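Local coordinates for excinuclease ABC, subunit A. (Deinococcus radiodurans, PDB 2VF7), which probably binds DNA and hydrolyses ATP as a zinc-containing UvrA-family ABC protein acting in nucleotide excision repair of damaged DNA, at residues P229-L234 / M247-M252. The protein carries 1 engineered substitution. Numbering follows the deposited sequence. Where two conformers were deposited one is given.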
ATOM      1  N   PRO A 229      10.693 -26.020 -30.141  1.00 51.34           N
ATOM      2  CA  PRO A 229       9.526 -25.639 -30.941  1.00 51.10           C
ATOM      3  C   PRO A 229       8.363 -26.570 -30.708  1.00 51.11           C
ATOM      4  O   PRO A 229       8.549 -27.789 -30.720  1.00 51.25           O
ATOM      5  CB  PRO A 229      10.023 -25.829 -32.376  1.00 51.37           C
ATOM      6  CG  PRO A 229      11.157 -26.827 -32.267  1.00 49.90           C
ATOM      7  CD  PRO A 229      11.817 -26.448 -30.999  1.00 51.43           C
ATOM      8  N   VAL A 230       7.169 -26.039 -30.466  1.00 51.26           N
ATOM      9  CA  VAL A 230       6.050 -26.972 -30.290  1.00 51.09           C
ATOM     10  C   VAL A 230       4.917 -26.879 -31.289  1.00 51.18           C
ATOM     11  O   VAL A 230       4.610 -25.811 -31.781  1.00 51.25           O
ATOM     12  CB  VAL A 230       5.702 -27.379 -28.777  1.00 51.58           C
ATOM     13  CG1 VAL A 230       6.332 -26.452 -27.731  1.00 49.16           C
ATOM     14  CG2 VAL A 230       4.168 -27.570 -28.533  1.00 50.94           C
ATOM     15  N   TYR A 231       4.362 -28.032 -31.649  1.00 52.30           N
ATOM     16  CA  TYR A 231       3.361 -28.161 -32.709  1.00 52.50           C
ATOM     17  C   TYR A 231       2.149 -28.916 -32.161  1.00 53.05           C
ATOM     18  O   TYR A 231       2.097 -30.155 -32.243  1.00 52.53           O
ATOM     19  CB  TYR A 231       3.938 -28.939 -33.899  1.00 52.59           C
ATOM     20  CG  TYR A 231       5.232 -28.402 -34.478  1.00 51.68           C
ATOM     21  CD1 TYR A 231       5.213 -27.465 -35.504  1.00 52.59           C
ATOM     22  CD2 TYR A 231       6.470 -28.848 -34.025  1.00 50.97           C
ATOM     23  CE1 TYR A 231       6.397 -26.958 -36.054  1.00 51.64           C
ATOM     24  CE2 TYR A 231       7.662 -28.341 -34.570  1.00 50.61           C
ATOM     25  CZ  TYR A 231       7.607 -27.402 -35.585  1.00 51.49           C
ATOM     26  OH  TYR A 231       8.757 -26.904 -36.168  1.00 53.12           O
ATOM     27  N   PRO A 232       1.188 -28.168 -31.574  1.00 53.56           N
ATOM     28  CA  PRO A 232      -0.091 -28.687 -31.093  1.00 53.90           C
ATOM     29  C   PRO A 232      -0.962 -29.372 -32.176  1.00 54.50           C
ATOM     30  O   PRO A 232      -1.049 -28.890 -33.307  1.00 54.80           O
ATOM     31  CB  PRO A 232      -0.792 -27.436 -30.561  1.00 53.58           C
ATOM     32  CG  PRO A 232       0.311 -26.482 -30.239  1.00 53.64           C
ATOM     33  CD  PRO A 232       1.303 -26.714 -31.325  1.00 53.76           C
ATOM     34  N   GLY A 233      -1.608 -30.485 -31.811  1.00 54.96           N
ATOM     35  CA  GLY A 233      -2.592 -31.137 -32.685  1.00 54.96           C
ATOM     36  C   GLY A 233      -1.959 -31.958 -33.793  1.00 55.52           C
ATOM     37  O   GLY A 233      -2.666 -32.583 -34.577  1.00 55.81           O
ATOM     38  N   LEU A 234      -0.628 -31.956 -33.871  1.00 55.06           N
ATOM     39  CA  LEU A 234       0.062 -32.868 -34.772  1.00 55.38           C
ATOM     40  C   LEU A 234       0.310 -34.220 -34.107  1.00 56.24           C
ATOM     41  O   LEU A 234       0.534 -34.324 -32.893  1.00 56.06           O
ATOM     42  CB  LEU A 234       1.383 -32.293 -35.311  1.00 54.42           C
ATOM     43  CG  LEU A 234       1.428 -30.993 -36.137  1.00 53.76           C
ATOM     44  CD1 LEU A 234       2.819 -30.812 -36.761  1.00 50.78           C
ATOM     45  CD2 LEU A 234       0.375 -30.995 -37.219  1.00 51.94           C
ATOM     46  N   MET A 247       9.036 -26.050 -40.720  1.00 63.99           N
ATOM     47  CA  MET A 247       7.825 -25.230 -40.633  1.00 63.73           C
ATOM     48  C   MET A 247       7.760 -24.449 -39.320  1.00 62.87           C
ATOM     49  O   MET A 247       8.346 -24.876 -38.320  1.00 63.38           O
ATOM     50  CB  MET A 247       6.558 -26.064 -40.867  1.00 63.73           C
ATOM     51  CG  MET A 247       6.088 -26.939 -39.733  1.00 64.33           C
ATOM     52  SD  MET A 247       4.423 -27.647 -40.038  0.60 65.73           S
ATOM     53  CE  MET A 247       3.359 -26.439 -39.226  1.00 65.92           C
ATOM     54  N   GLU A 248       7.064 -23.309 -39.347  1.00 61.58           N
ATOM     55  CA  GLU A 248       6.952 -22.399 -38.217  1.00 60.92           C
ATOM     56  C   GLU A 248       6.407 -23.147 -37.017  1.00 59.88           C
ATOM     57  O   GLU A 248       5.338 -23.768 -37.109  1.00 60.32           O
ATOM     58  CB  GLU A 248       6.011 -21.208 -38.527  1.00 60.89           C
ATOM     59  CG  GLU A 248       6.508 -20.180 -39.574  1.00 61.90           C
ATOM     60  CD  GLU A 248       5.522 -19.012 -39.828  0.70 62.94           C
ATOM     61  OE1 GLU A 248       4.290 -19.242 -39.802  0.70 65.13           O
ATOM     62  OE2 GLU A 248       5.978 -17.858 -40.065  0.70 64.04           O
ATOM     63  N   PRO A 249       7.134 -23.091 -35.879  1.00 58.72           N
ATOM     64  CA  PRO A 249       6.615 -23.644 -34.621  1.00 56.87           C
ATOM     65  C   PRO A 249       5.491 -22.768 -34.124  1.00 55.64           C
ATOM     66  O   PRO A 249       5.600 -21.550 -34.217  1.00 56.26           O
ATOM     67  CB  PRO A 249       7.809 -23.542 -33.661  1.00 57.03           C
ATOM     68  CG  PRO A 249       9.015 -23.142 -34.507  1.00 57.34           C
ATOM     69  CD  PRO A 249       8.475 -22.481 -35.726  1.00 58.18           C
ATOM     70  N   SER A 250       4.419 -23.358 -33.599  1.00 54.23           N
ATOM     71  CA  SER A 250       3.323 -22.565 -33.038  1.00 52.56           C
ATOM     72  C   SER A 250       3.824 -21.667 -31.894  1.00 51.61           C
ATOM     73  O   SER A 250       3.504 -20.480 -31.839  1.00 50.42           O
ATOM     74  CB  SER A 250       2.190 -23.470 -32.551  1.00 52.81           C
ATOM     75  OG  SER A 250       1.760 -24.357 -33.571  1.00 53.45           O
ATOM     76  N   TYR A 251       4.601 -22.265 -30.981  1.00 50.58           N
ATOM     77  CA  TYR A 251       5.263 -21.540 -29.909  1.00 48.95           C
ATOM     78  C   TYR A 251       6.524 -22.294 -29.515  1.00 48.94           C
ATOM     79  O   TYR A 251       6.788 -23.374 -30.037  1.00 47.51           O
ATOM     80  CB  TYR A 251       4.324 -21.313 -28.717  1.00 48.84           C
ATOM     81  CG  TYR A 251       3.848 -22.561 -27.989  1.00 48.75           C
ATOM     82  CD1 TYR A 251       2.757 -23.291 -28.461  1.00 47.90           C
ATOM     83  CD2 TYR A 251       4.466 -22.985 -26.803  1.00 46.56           C
ATOM     84  CE1 TYR A 251       2.306 -24.422 -27.807  1.00 47.33           C
ATOM     85  CE2 TYR A 251       4.030 -24.108 -26.146  1.00 48.69           C
ATOM     86  CZ  TYR A 251       2.933 -24.824 -26.657  1.00 49.63           C
ATOM     87  OH  TYR A 251       2.480 -25.952 -26.019  1.00 50.86           O
ATOM     88  N   MET A 252       7.328 -21.668 -28.645  1.00 48.98           N
ATOM     89  CA  MET A 252       8.508 -22.285 -28.048  1.00 48.50           C
ATOM     90  C   MET A 252       8.143 -22.674 -26.645  1.00 48.45           C
ATOM     91  O   MET A 252       7.758 -21.813 -25.853  1.00 47.81           O
ATOM     92  CB  MET A 252       9.692 -21.309 -27.992  1.00 48.48           C
ATOM     93  CG  MET A 252      10.135 -20.739 -29.336  1.00 48.97           C
ATOM     94  SD  MET A 252      10.823 -21.973 -30.466  1.00 51.08           S
ATOM     95  CE  MET A 252      11.969 -22.871 -29.413  1.00 48.07           C
TER
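Val230 lays CG1 over one face of the Tyr251 ring in a CH-pi contact, 4.0 Å from the centroid, while Pro232 CG meets the edge of that ring at CE1. Met247 O lies at the edge of the Tyr231 ring, near its plane, and accepts a bond from Tyr231 OH at 3.0 Å, the donor tilted 25° from the carbonyl plane; Met247 SD lies obliquely to this ring, a Met-aromatic contact. Tyr251 sits on strand 251-254, which pairs antiparallel with strand 227-230 in a two-stranded sheet linked through helix 236-245 in the UvrA DNA-binding domain; Tyr231 follows just past the end of strand 227-230. Val230 N gives Tyr251 O a short, nearly linear bond (2.7 Å, 171°), whereas the return bond from Ser250 N to Val230 O is weak. Tyr231 CG stands anti to its carbonyl carbon (chi1 -54°), which turns the ring toward the 247-249 loop, CE1 3.7 Å from Met247 CG. Replacing Tyr231 by an alanine would probably leave Met247 O without its hydroxyl partner and open a gap beside Met247 CG and Pro249. Leu243 of helix 236-245 also touches Tyr231 and Pro229. Pro229 CB presses tightly on Pro249 CB at 3.4 Å.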